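Local coordinates for protein broad specificity aminotransferase (Leishmania mexicana, PDB 4WB0) that probably transfers amino groups between amino acids and 2-oxo acids with pyridoxal 5'-phosphate as cofactor, as a homodimer of broad substrate specificity, at residues I209-L214 / A245-E250; P133-D138 / S185-H190; M93-T98 / Y239-F244; L167-E172 / T197-S202. All blocks are in the same frame, centred on the assembly; numbering follows the deposited sequence.

Overall arrangement
Contact 2 (P133-D138 / S185-H190) is core. It pairs two parallel strands of the main sheet by backbone hydrogen bonds and stacked rings. Contact 1 (I209-L214 / A245-E250) and contact 3 (M93-T98 / Y239-F244) share helix 239-246, and each is held by an arginine. R247 grips a serine hydroxyl in the partly buried contact 1. R242 takes backbone carbonyls at a helix end in the buried contact 3. Contact 4 (L167-E172 / T197-S202) is a surface contact and is apolar. M213 of contact 1 packs on F187 of contact 2, and F244 of contact 3 packs on A210 and I209.

Contact 1 (I209-L214 / A245-E250); sequences IASLML and ARRGIE
The guanidinium of R247 meets S211 end-on, and both terminal nitrogens converge on one hydroxyl oxygen. NH1 of R247 lies 2.8 Å from OG of S211, and NH2 of R247 lies 3.0 Å from the same OG. The oxygen sits at the edge of the guanidinium, in its plane. Neither bond is straight, with N-H...O angles of 151° and 141°, as expected when two donors share one acceptor. The bends of R247 at chi2 and chi3 bring the guanidinium to this hydroxyl. NH1 also bonds to OD1 of N207, one turn earlier on helix 203-215.

The apolar part of the contact centres on I249. Its CD1 reaches CB of A210 at 3.8 Å and also touches CB of M213. CG1 stands anti to the carbonyl carbon (chi1 -63°), and the branch runs on extended to CD1. L214 crosses both partners at a slant. Its CD2 meets CG1 of I249 at 3.8 Å, while its CD1 lies 3.7 Å from NH2 of R247. G248 has positive phi and closes a Schellman motif at the end of helix 239-246. R247 and I249, before and after it, both point toward helix 203-215.

Apolar contacts thus gather round the buried A210, M213 and I249. OG of S211 accepts both R247 N-H groups, which leaves its own proton for another partner, consistent with its weak bond to N207 O.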
loop_
_atom_site.group_PDB
_atom_site.type_symbol
_atom_site.label_atom_id
_atom_site.label_comp_id
_atom_site.label_asym_id
_atom_site.label_seq_id
_atom_site.Cartn_x
_atom_site.Cartn_y
_atom_site.Cartn_z
ATOM N N ILE A 209 12.332 -12.125 -29.495
ATOM C CA ILE A 209 11.090 -11.711 -28.873
ATOM C C ILE A 209 10.889 -10.200 -29.004
ATOM O O ILE A 209 9.811 -9.744 -29.371
ATOM C CB ILE A 209 11.037 -12.135 -27.372
ATOM C CG1 ILE A 209 10.961 -13.645 -27.251
ATOM C CG2 ILE A 209 9.812 -11.539 -26.701
ATOM C CD1 ILE A 209 11.225 -14.092 -25.848
ATOM N N ALA A 210 11.944 -9.427 -28.776
ATOM C CA ALA A 210 11.867 -7.967 -28.944
ATOM C C ALA A 210 11.410 -7.565 -30.358
ATOM O O ALA A 210 10.600 -6.644 -30.535
ATOM C CB ALA A 210 13.239 -7.334 -28.654
ATOM N N SER A 211 12.022 -8.175 -31.364
ATOM C CA SER A 211 11.656 -7.879 -32.754
ATOM C C SER A 211 10.194 -8.216 -33.043
ATOM O O SER A 211 9.559 -7.515 -33.840
ATOM C CB SER A 211 12.587 -8.607 -33.751
ATOM O OG SER A 211 13.909 -8.076 -33.652
ATOM N N LEU A 212 9.664 -9.275 -32.443
ATOM C CA LEU A 212 8.239 -9.623 -32.614
ATOM C C LEU A 212 7.338 -8.648 -31.899
ATOM O O LEU A 212 6.301 -8.291 -32.416
ATOM C CB LEU A 212 7.936 -11.027 -32.101
ATOM C CG LEU A 212 8.648 -12.162 -32.848
ATOM C CD1 LEU A 212 8.375 -13.480 -32.111
ATOM C CD2 LEU A 212 8.165 -12.262 -34.262
ATOM N N MET A 213 7.744 -8.231 -30.694
ATOM C CA MET A 213 6.958 -7.276 -29.951
ATOM C C MET A 213 6.889 -5.973 -30.766
ATOM O O MET A 213 5.837 -5.343 -30.854
ATOM C CB MET A 213 7.544 -7.017 -28.559
ATOM C CG MET A 213 7.474 -8.216 -27.631
ATOM S SD MET A 213 5.770 -8.651 -27.189
ATOM C CE MET A 213 5.967 -10.260 -26.458
ATOM N N LEU A 214 8.012 -5.575 -31.353
ATOM C CA LEU A 214 8.027 -4.369 -32.170
ATOM C C LEU A 214 7.117 -4.488 -33.386
ATOM O O LEU A 214 6.334 -3.578 -33.709
ATOM C CB LEU A 214 9.441 -4.059 -32.648
ATOM C CG LEU A 214 10.308 -3.504 -31.545
ATOM C CD1 LEU A 214 11.681 -3.485 -32.012
ATOM C CD2 LEU A 214 9.841 -2.112 -31.141
ATOM N N ALA A 245 15.050 -1.988 -23.800
ATOM C CA ALA A 245 15.248 -0.548 -23.761
ATOM C C ALA A 245 16.073 -0.113 -24.976
ATOM O O ALA A 245 15.721 0.836 -25.686
ATOM C CB ALA A 245 15.923 -0.152 -22.474
ATOM N N ARG A 246 17.193 -0.805 -25.210
ATOM C CA ARG A 246 18.103 -0.454 -26.313
ATOM C C ARG A 246 17.365 -0.589 -27.680
ATOM O O ARG A 246 17.568 0.184 -28.647
ATOM C CB ARG A 246 19.330 -1.356 -26.289
ATOM C CG ARG A 246 20.513 -0.880 -27.099
ATOM C CD ARG A 246 21.810 -1.577 -26.598
ATOM N NE ARG A 246 21.560 -2.944 -26.122
ATOM C CZ ARG A 246 21.712 -3.367 -24.859
ATOM N NH1 ARG A 246 22.130 -2.561 -23.883
ATOM N NH2 ARG A 246 21.445 -4.622 -24.565
ATOM N N ARG A 247 16.481 -1.554 -27.755
ATOM C CA ARG A 247 15.709 -1.786 -29.013
ATOM C C ARG A 247 14.559 -0.749 -29.208
ATOM O O ARG A 247 13.904 -0.738 -30.257
ATOM C CB ARG A 247 15.066 -3.162 -29.039
ATOM C CG ARG A 247 15.982 -4.380 -29.165
ATOM C CD ARG A 247 16.775 -4.473 -30.435
ATOM N NE ARG A 247 15.939 -4.404 -31.637
ATOM C CZ ARG A 247 15.356 -5.440 -32.236
ATOM N NH1 ARG A 247 15.488 -6.691 -31.807
ATOM N NH2 ARG A 247 14.654 -5.199 -33.309
ATOM N N GLY A 248 14.294 0.092 -28.211
ATOM C CA GLY A 248 13.297 1.156 -28.366
ATOM C C GLY A 248 11.881 0.793 -27.897
ATOM O O GLY A 248 10.922 1.469 -28.198
ATOM N N ILE A 249 11.756 -0.275 -27.130
ATOM C CA ILE A 249 10.463 -0.734 -26.627
ATOM C C ILE A 249 10.092 0.160 -25.431
ATOM O O ILE A 249 10.971 0.475 -24.581
ATOM C CB ILE A 249 10.544 -2.232 -26.274
ATOM C CG1 ILE A 249 10.829 -2.981 -27.593
ATOM C CG2 ILE A 249 9.304 -2.730 -25.529
ATOM C CD1 ILE A 249 10.922 -4.520 -27.504
ATOM N N GLU A 250 8.833 0.576 -25.391
ATOM C CA GLU A 250 8.289 1.366 -24.269
ATOM C C GLU A 250 7.926 0.447 -23.132
ATOM O O GLU A 250 6.747 0.165 -22.869
ATOM C CB GLU A 250 7.090 2.177 -24.715
ATOM C CG GLU A 250 7.494 3.343 -25.606
ATOM C CD GLU A 250 6.288 4.210 -25.949
ATOM O OE1 GLU A 250 5.423 3.708 -26.696
ATOM O OE2 GLU A 250 6.197 5.367 -25.452
#

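Contact 2 (P133-D138 / S185-H190); sequences PIYLAD and SVFLLH
P133-D138 and S185-H190 form neighbouring parallel strands in the mixed sheet of the large domain, as in other fold-type I aminotransferases. The strand axes approach to 4.7 Å and cross at -23°. Strand 186-190 has strand 219-224 on its other side, and strand 134-138 has strand 156-163.

Three backbone hydrogen bonds make the ladder. V186 N donates to P133 O, Y135 N to V186 O at 2.9 Å, and L188 N to Y135 O at 3.0 Å. Y135 thus bonds through both its N and its O to the two residues flanking F187. CA of I134 adds a C-H...O contact to V186 O.

The aromatic pair lies on one side of the sheet. The rings of Y135 and F187 are nearly parallel, at 2°, with centroids 4.6 Å apart. The offset is large, so little of one ring lies over the other. CB of Y135 sits over the face of the F187 ring, a CH-pi contact 3.8 Å from its centroid. The hydroxyl of Y135 bonds to R157.

Aliphatic contacts fill the other side. I134 and V186 lie side by side, with CD1 of I134 3.8 Å from CG1 of V186. CG1 of I134 and CG1 of V186 both stand anti to their backbone N, which sends them the same way. CD2 of L136 meets CD2 of L188.

Further along, the strands spread and a water fills in for direct pairing. It accepts from A137 N at 2.9 Å and donates to L188 O at 2.8 Å.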
loop_
_atom_site.group_PDB
_atom_site.type_symbol
_atom_site.label_atom_id
_atom_site.label_comp_id
_atom_site.label_asym_id
_atom_site.label_seq_id
_atom_site.Cartn_x
_atom_site.Cartn_y
_atom_site.Cartn_z
ATOM N N PRO A 133 -6.619 -7.980 -25.281
ATOM C CA PRO A 133 -6.137 -9.041 -24.391
ATOM C C PRO A 133 -4.824 -8.729 -23.690
ATOM O O PRO A 133 -3.981 -7.958 -24.214
ATOM C CB PRO A 133 -5.955 -10.234 -25.331
ATOM C CG PRO A 133 -6.619 -9.849 -26.643
ATOM C CD PRO A 133 -6.526 -8.373 -26.706
ATOM N N ILE A 134 -4.691 -9.324 -22.497
ATOM C CA ILE A 134 -3.435 -9.367 -21.765
ATOM C C ILE A 134 -3.017 -10.850 -21.626
ATOM O O ILE A 134 -3.804 -11.686 -21.212
ATOM C CB ILE A 134 -3.559 -8.637 -20.401
ATOM C CG1 ILE A 134 -2.216 -8.572 -19.671
ATOM C CG2 ILE A 134 -4.593 -9.262 -19.527
ATOM C CD1 ILE A 134 -2.188 -7.480 -18.712
ATOM N N TYR A 135 -1.789 -11.134 -22.075
ATOM C CA TYR A 135 -1.217 -12.451 -22.133
ATOM C C TYR A 135 -0.248 -12.707 -21.024
ATOM O O TYR A 135 0.681 -11.893 -20.817
ATOM C CB TYR A 135 -0.474 -12.631 -23.438
ATOM C CG TYR A 135 -1.363 -12.785 -24.635
ATOM C CD1 TYR A 135 -1.910 -11.687 -25.244
ATOM C CD2 TYR A 135 -1.625 -14.046 -25.159
ATOM C CE1 TYR A 135 -2.732 -11.837 -26.352
ATOM C CE2 TYR A 135 -2.426 -14.218 -26.206
ATOM C CZ TYR A 135 -2.972 -13.102 -26.833
ATOM O OH TYR A 135 -3.780 -13.250 -27.928
ATOM N N LEU A 136 -0.454 -13.842 -20.354
ATOM C CA LEU A 136 0.388 -14.299 -19.245
ATOM C C LEU A 136 1.065 -15.592 -19.650
ATOM O O LEU A 136 0.595 -16.308 -20.520
ATOM C CB LEU A 136 -0.409 -14.531 -17.956
ATOM C CG LEU A 136 -1.402 -13.444 -17.511
ATOM C CD1 LEU A 136 -2.144 -13.779 -16.211
ATOM C CD2 LEU A 136 -0.677 -12.213 -17.318
ATOM N N ALA A 137 2.210 -15.872 -19.058
ATOM C CA ALA A 137 2.888 -17.115 -19.408
ATOM C C ALA A 137 2.115 -18.323 -18.967
ATOM O O ALA A 137 1.501 -18.349 -17.896
ATOM C CB ALA A 137 4.237 -17.182 -18.796
ATOM N N ASP A 138 2.298 -19.376 -19.739
ATOM C CA ASP A 138 1.815 -20.696 -19.416
ATOM C C ASP A 138 2.958 -21.634 -18.990
ATOM O O ASP A 138 3.709 -22.085 -19.860
ATOM C CB ASP A 138 1.091 -21.272 -20.641
ATOM C CG ASP A 138 0.674 -22.727 -20.461
ATOM O OD1 ASP A 138 0.427 -23.144 -19.313
ATOM O OD2 ASP A 138 0.596 -23.467 -21.472
ATOM N N SER A 185 -1.579 -5.843 -28.268
ATOM C CA SER A 185 -1.912 -6.525 -27.047
ATOM C C SER A 185 -0.841 -6.265 -25.973
ATOM O O SER A 185 0.249 -5.732 -26.274
ATOM C CB SER A 185 -2.016 -8.028 -27.295
ATOM O OG SER A 185 -3.066 -8.352 -28.192
ATOM N N VAL A 186 -1.146 -6.661 -24.747
ATOM C CA VAL A 186 -0.202 -6.522 -23.600
ATOM C C VAL A 186 0.345 -7.892 -23.238
ATOM O O VAL A 186 -0.416 -8.837 -23.092
ATOM C CB VAL A 186 -0.906 -5.943 -22.351
ATOM C CG1 VAL A 186 0.094 -5.791 -21.166
ATOM C CG2 VAL A 186 -1.606 -4.695 -22.676
ATOM N N PHE A 187 1.657 -7.988 -23.065
ATOM C CA PHE A 187 2.335 -9.202 -22.690
ATOM C C PHE A 187 3.074 -8.932 -21.384
ATOM O O PHE A 187 3.952 -8.076 -21.335
ATOM C CB PHE A 187 3.335 -9.633 -23.783
ATOM C CG PHE A 187 2.680 -10.346 -24.902
ATOM C CD1 PHE A 187 1.944 -9.658 -25.830
ATOM C CD2 PHE A 187 2.708 -11.736 -24.953
ATOM C CE1 PHE A 187 1.251 -10.348 -26.844
ATOM C CE2 PHE A 187 2.024 -12.414 -25.943
ATOM C CZ PHE A 187 1.299 -11.719 -26.896
ATOM N N LEU A 188 2.731 -9.719 -20.378
ATOM C CA LEU A 188 3.420 -9.740 -19.088
ATOM C C LEU A 188 4.495 -10.796 -19.100
ATOM O O LEU A 188 4.190 -11.983 -19.121
ATOM C CB LEU A 188 2.417 -10.025 -17.981
ATOM C CG LEU A 188 3.018 -9.935 -16.574
ATOM C CD1 LEU A 188 3.428 -8.535 -16.301
ATOM C CD2 LEU A 188 1.988 -10.448 -15.543
ATOM N N LEU A 189 5.733 -10.333 -19.199
ATOM C CA LEU A 189 6.900 -11.151 -19.280
ATOM C C LEU A 189 7.734 -11.138 -17.993
ATOM O O LEU A 189 7.888 -10.094 -17.357
ATOM C CB LEU A 189 7.814 -10.666 -20.440
ATOM C CG LEU A 189 7.298 -10.468 -21.884
ATOM C CD1 LEU A 189 8.356 -9.835 -22.843
ATOM C CD2 LEU A 189 6.879 -11.822 -22.386
ATOM N N HIS A 190 8.347 -12.278 -17.686
ATOM C CA HIS A 190 9.243 -12.385 -16.543
ATOM C C HIS A 190 10.638 -11.959 -16.964
ATOM O O HIS A 190 11.238 -12.542 -17.848
ATOM C CB HIS A 190 9.253 -13.802 -16.025
ATOM C CG HIS A 190 7.925 -14.241 -15.487
ATOM N ND1 HIS A 190 7.758 -14.771 -14.233
ATOM C CD2 HIS A 190 6.699 -14.236 -16.059
ATOM C CE1 HIS A 190 6.481 -15.055 -14.037
ATOM N NE2 HIS A 190 5.826 -14.780 -15.144
HETATM O O HOH W 1 3.326 -13.942 -17.245
#

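Contact 3 (M93-T98 / Y239-F244); sequences MTYGDT and YAARLF
Helix 84-95 ends beside helix 239-246, with Y95 and R242 the nearest residues, their CA atoms 5.5 Å apart. G96 leaves the first helix with positive phi.

R242 carries the contact. Its chain is extended from CG to NE, with chi2 176° and chi3 -169°, and reaches the carbonyls of the last turn. NE of R242 donates to T94 O at 2.7 Å, and the bond is nearly straight at 174°. NH2 of R242 bonds to M93 O at 3.1 Å, with more bend. Both oxygens lie close to the guanidinium plane. At the acceptors the fit is less regular: the donor is tilted from the carbonyl plane of T94 and stands well above that of M93. A weak third bond runs from NH2 to T94 O. The G96 backbone lies over one face of the guanidinium, toward its edge. Its N is 3.5 Å from NH2 of R242, a packing contact.

The Y95 ring lies beside A241. Its CE1 is 4.0 Å from CB of A241, and the A241 carbonyl oxygen sits at the ring edge, in plane, 3.6 Å from CE1. The T94 hydroxyl also lies near this methyl and has no hydrogen-bond partner in the model.

NH2 of R242 forms a salt bridge with D235. The arginine therefore joins a carboxylate to the carbonyl end of a helix, where its positive charge probably suits the negative end of the helix dipole.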
loop_
_atom_site.group_PDB
_atom_site.type_symbol
_atom_site.label_atom_id
_atom_site.label_comp_id
_atom_site.label_asym_id
_atom_site.label_seq_id
_atom_site.Cartn_x
_atom_site.Cartn_y
_atom_site.Cartn_z
ATOM N N MET A 93 19.632 0.462 -11.074
ATOM C CA MET A 93 20.064 -0.940 -10.865
ATOM C C MET A 93 19.586 -1.858 -11.997
ATOM O O MET A 93 20.308 -2.739 -12.446
ATOM C CB MET A 93 19.526 -1.488 -9.527
ATOM C CG MET A 93 19.943 -2.959 -9.192
ATOM S SD MET A 93 19.128 -3.540 -7.674
ATOM C CE MET A 93 17.501 -3.854 -8.305
ATOM N N THR A 94 18.372 -1.632 -12.482
ATOM C CA THR A 94 17.872 -2.526 -13.555
ATOM C C THR A 94 18.341 -2.023 -14.914
ATOM O O THR A 94 18.833 -2.821 -15.696
ATOM C CB THR A 94 16.379 -2.715 -13.471
ATOM O OG1 THR A 94 15.925 -3.750 -14.421
ATOM C CG2 THR A 94 15.643 -1.423 -13.646
ATOM N N TYR A 95 18.267 -0.719 -15.212
ATOM C CA TYR A 95 18.670 -0.259 -16.573
ATOM C C TYR A 95 20.112 0.093 -16.775
ATOM O O TYR A 95 20.556 0.272 -17.899
ATOM C CB TYR A 95 17.773 0.930 -16.972
ATOM C CG TYR A 95 16.387 0.447 -17.310
ATOM C CD1 TYR A 95 16.193 -0.409 -18.388
ATOM C CD2 TYR A 95 15.314 0.830 -16.575
ATOM C CE1 TYR A 95 14.931 -0.867 -18.717
ATOM C CE2 TYR A 95 14.000 0.387 -16.880
ATOM C CZ TYR A 95 13.837 -0.473 -17.957
ATOM O OH TYR A 95 12.589 -0.881 -18.295
ATOM N N GLY A 96 20.897 0.129 -15.710
ATOM C CA GLY A 96 22.311 0.433 -15.889
ATOM C C GLY A 96 22.592 1.888 -15.545
ATOM O O GLY A 96 21.701 2.731 -15.566
ATOM N N ASP A 97 23.838 2.191 -15.206
ATOM C CA ASP A 97 24.213 3.568 -14.916
ATOM C C ASP A 97 24.115 4.432 -16.184
ATOM O O ASP A 97 24.251 5.648 -16.125
ATOM C CB ASP A 97 25.625 3.610 -14.324
ATOM C CG ASP A 97 25.798 2.641 -13.149
ATOM O OD1 ASP A 97 24.783 2.320 -12.487
ATOM O OD2 ASP A 97 26.946 2.202 -12.891
ATOM N N THR A 98 23.858 3.794 -17.324
ATOM C CA THR A 98 23.701 4.499 -18.595
ATOM C C THR A 98 22.367 5.258 -18.645
ATOM O O THR A 98 22.299 6.372 -19.169
ATOM C CB THR A 98 23.787 3.513 -19.813
ATOM O OG1 THR A 98 22.518 2.865 -20.052
ATOM C CG2 THR A 98 24.868 2.471 -19.572
ATOM N N TYR A 239 19.760 -8.356 -18.358
ATOM C CA TYR A 239 19.936 -8.389 -19.806
ATOM C C TYR A 239 18.675 -8.084 -20.629
ATOM O O TYR A 239 18.723 -7.292 -21.575
ATOM C CB TYR A 239 20.485 -9.767 -20.217
ATOM C CG TYR A 239 20.780 -9.828 -21.682
ATOM C CD1 TYR A 239 22.012 -9.439 -22.155
ATOM C CD2 TYR A 239 19.822 -10.229 -22.604
ATOM C CE1 TYR A 239 22.333 -9.449 -23.536
ATOM C CE2 TYR A 239 20.145 -10.277 -24.008
ATOM C CZ TYR A 239 21.405 -9.868 -24.431
ATOM O OH TYR A 239 21.755 -9.849 -25.755
ATOM N N ALA A 240 17.573 -8.744 -20.333
ATOM C CA ALA A 240 16.361 -8.564 -21.169
ATOM C C ALA A 240 15.796 -7.147 -21.059
ATOM O O ALA A 240 15.511 -6.539 -22.061
ATOM C CB ALA A 240 15.279 -9.566 -20.817
ATOM N N ALA A 241 15.673 -6.604 -19.838
ATOM C CA ALA A 241 15.227 -5.213 -19.719
ATOM C C ALA A 241 16.131 -4.250 -20.497
ATOM O O ALA A 241 15.648 -3.366 -21.187
ATOM C CB ALA A 241 15.117 -4.810 -18.231
ATOM N N ARG A 242 17.434 -4.435 -20.429
ATOM C CA ARG A 242 18.350 -3.486 -21.037
ATOM C C ARG A 242 18.291 -3.611 -22.568
ATOM O O ARG A 242 18.393 -2.638 -23.283
ATOM C CB ARG A 242 19.747 -3.708 -20.518
ATOM C CG ARG A 242 19.871 -3.233 -19.054
ATOM C CD ARG A 242 21.215 -3.507 -18.451
ATOM N NE ARG A 242 21.176 -3.268 -17.004
ATOM C CZ ARG A 242 22.252 -3.300 -16.228
ATOM N NH1 ARG A 242 23.459 -3.575 -16.734
ATOM N NH2 ARG A 242 22.122 -3.106 -14.926
ATOM N N LEU A 243 18.086 -4.824 -23.027
ATOM C CA LEU A 243 17.969 -5.099 -24.462
ATOM C C LEU A 243 16.736 -4.412 -25.004
ATOM O O LEU A 243 16.794 -3.704 -26.029
ATOM C CB LEU A 243 17.862 -6.598 -24.730
ATOM C CG LEU A 243 17.559 -6.955 -26.190
ATOM C CD1 LEU A 243 18.735 -6.609 -27.037
ATOM C CD2 LEU A 243 17.337 -8.442 -26.270
ATOM N N PHE A 244 15.632 -4.582 -24.296
ATOM C CA PHE A 244 14.356 -4.080 -24.788
ATOM C C PHE A 244 14.384 -2.560 -24.791
ATOM O O PHE A 244 13.886 -1.917 -25.738
ATOM C CB PHE A 244 13.182 -4.611 -23.931
ATOM C CG PHE A 244 12.658 -5.994 -24.352
ATOM C CD1 PHE A 244 13.504 -7.012 -24.637
ATOM C CD2 PHE A 244 11.307 -6.252 -24.369
ATOM C CE1 PHE A 244 13.049 -8.243 -24.999
ATOM C CE2 PHE A 244 10.830 -7.529 -24.702
ATOM C CZ PHE A 244 11.714 -8.513 -25.021
#

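Contact 4 (L167-E172 / T197-S202); sequences LGLDFE and TGVDPS
L169 and V199 meet through their aliphatic side chains, which cross at an angle. CB of L169 is 3.8 Å from CG1 of V199, and CD1 of L169 also lies near that methyl. CG1 of V199 stands anti to its own N (chi1 176°). This turns the methyl toward the L169 backbone, and it sits 3.8 Å from L169 N.

The other branch of L169 reaches the next part of the loop. Its CD2 touches CA of P201 at 3.8 Å and lies 4.1 Å from D200 O. One leucine thus spans V199 to P201.

No hydrogen bond joins the two segments. Several polar atoms bond outside the pair. The V199 carbonyl takes the hydroxyl of Y161, which also packs on L169 and P201, and the D200 carboxylate accepts from the backbone N atoms of A193 and H194. V199 N makes a weak bond back to OG1 of T197, at 3.3 Å.

Two helix starts flank the apolar patch. D170 is the N-cap of helix 171-180, where its OD1 takes G173 N. S202 is the N-cap of helix 203-215. L167 and G168 together pair with D163 in a G1 beta bulge. The contact thus packs the short edge strand 168-169, entered through that bulge, against the loop from strand 186-190 to helix 203-215, at the rim of the alpha/beta large domain.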
loop_
_atom_site.group_PDB
_atom_site.type_symbol
_atom_site.label_atom_id
_atom_site.label_comp_id
_atom_site.label_asym_id
_atom_site.label_seq_id
_atom_site.Cartn_x
_atom_site.Cartn_y
_atom_site.Cartn_z
ATOM N N LEU A 167 10.451 -30.571 -20.472
ATOM C CA LEU A 167 10.871 -29.891 -19.257
ATOM C C LEU A 167 11.874 -28.830 -19.643
ATOM O O LEU A 167 12.958 -28.740 -19.071
ATOM C CB LEU A 167 11.482 -30.866 -18.241
ATOM C CG LEU A 167 10.683 -32.106 -17.873
ATOM C CD1 LEU A 167 11.451 -32.969 -16.836
ATOM C CD2 LEU A 167 9.331 -31.716 -17.337
ATOM N N GLY A 168 11.498 -28.036 -20.633
ATOM C CA GLY A 168 12.280 -26.911 -21.086
ATOM C C GLY A 168 11.416 -25.808 -21.684
ATOM O O GLY A 168 10.188 -25.854 -21.674
ATOM N N LEU A 169 12.080 -24.805 -22.228
ATOM C CA LEU A 169 11.412 -23.737 -22.930
ATOM C C LEU A 169 10.726 -24.186 -24.217
ATOM O O LEU A 169 11.323 -24.912 -25.031
ATOM C CB LEU A 169 12.439 -22.656 -23.251
ATOM C CG LEU A 169 11.919 -21.274 -23.556
ATOM C CD1 LEU A 169 11.269 -20.694 -22.288
ATOM C CD2 LEU A 169 13.106 -20.418 -24.051
ATOM N N ASP A 170 9.474 -23.763 -24.403
ATOM C CA ASP A 170 8.811 -23.942 -25.680
ATOM C C ASP A 170 8.858 -22.624 -26.465
ATOM O O ASP A 170 7.865 -21.926 -26.580
ATOM C CB ASP A 170 7.354 -24.399 -25.537
ATOM C CG ASP A 170 6.700 -24.602 -26.882
ATOM O OD1 ASP A 170 7.441 -24.646 -27.906
ATOM O OD2 ASP A 170 5.457 -24.713 -26.947
ATOM N N PHE A 171 10.009 -22.319 -27.043
ATOM C CA PHE A 171 10.208 -21.033 -27.685
ATOM C C PHE A 171 9.409 -20.880 -28.959
ATOM O O PHE A 171 8.868 -19.811 -29.231
ATOM C CB PHE A 171 11.689 -20.822 -27.964
ATOM C CG PHE A 171 12.000 -19.448 -28.386
ATOM C CD1 PHE A 171 11.640 -18.372 -27.593
ATOM C CD2 PHE A 171 12.542 -19.205 -29.611
ATOM C CE1 PHE A 171 11.904 -17.056 -28.024
ATOM C CE2 PHE A 171 12.804 -17.914 -30.020
ATOM C CZ PHE A 171 12.466 -16.858 -29.249
ATOM N N GLU A 172 9.329 -21.941 -29.745
ATOM C CA GLU A 172 8.533 -21.904 -30.962
ATOM C C GLU A 172 7.050 -21.636 -30.681
ATOM O O GLU A 172 6.405 -20.839 -31.376
ATOM C CB GLU A 172 8.700 -23.224 -31.722
ATOM C CG GLU A 172 10.105 -23.399 -32.269
ATOM C CD GLU A 172 10.470 -22.342 -33.315
ATOM O OE1 GLU A 172 9.585 -21.974 -34.124
ATOM O OE2 GLU A 172 11.634 -21.878 -33.328
ATOM N N THR A 197 8.788 -21.883 -13.498
ATOM C CA THR A 197 9.539 -22.931 -14.224
ATOM C C THR A 197 11.075 -22.811 -14.044
ATOM O O THR A 197 11.799 -23.784 -14.203
ATOM C CB THR A 197 9.290 -22.907 -15.737
ATOM O OG1 THR A 197 9.779 -21.684 -16.250
ATOM C CG2 THR A 197 7.820 -23.007 -16.100
ATOM N N GLY A 198 11.569 -21.602 -13.816
ATOM C CA GLY A 198 13.015 -21.378 -13.701
ATOM C C GLY A 198 13.786 -21.508 -15.013
ATOM O O GLY A 198 14.980 -21.805 -15.031
ATOM N N VAL A 199 13.088 -21.347 -16.130
ATOM C CA VAL A 199 13.726 -21.418 -17.455
ATOM C C VAL A 199 13.476 -20.072 -18.140
ATOM O O VAL A 199 12.342 -19.590 -18.122
ATOM C CB VAL A 199 13.171 -22.569 -18.301
ATOM C CG1 VAL A 199 13.790 -22.567 -19.709
ATOM C CG2 VAL A 199 13.361 -23.912 -17.602
ATOM N N ASP A 200 14.550 -19.440 -18.619
ATOM C CA ASP A 200 14.499 -18.135 -19.289
ATOM C C ASP A 200 14.935 -18.253 -20.757
ATOM O O ASP A 200 15.702 -19.134 -21.098
ATOM C CB ASP A 200 15.436 -17.115 -18.618
ATOM C CG ASP A 200 15.018 -16.755 -17.225
ATOM O OD1 ASP A 200 13.864 -17.086 -16.876
ATOM O OD2 ASP A 200 15.870 -16.164 -16.491
ATOM N N PRO A 201 14.484 -17.332 -21.605
ATOM C CA PRO A 201 15.045 -17.299 -22.955
ATOM C C PRO A 201 16.555 -17.091 -22.968
ATOM O O PRO A 201 17.079 -16.463 -22.058
ATOM C CB PRO A 201 14.347 -16.090 -23.592
ATOM C CG PRO A 201 13.086 -15.897 -22.787
ATOM C CD PRO A 201 13.395 -16.342 -21.413
ATOM N N SER A 202 17.249 -17.581 -24.001
ATOM C CA SER A 202 18.651 -17.212 -24.187
ATOM C C SER A 202 18.753 -15.726 -24.573
ATOM O O SER A 202 17.754 -15.100 -24.903
ATOM C CB SER A 202 19.276 -18.066 -25.299
ATOM O OG SER A 202 18.724 -17.652 -26.549
#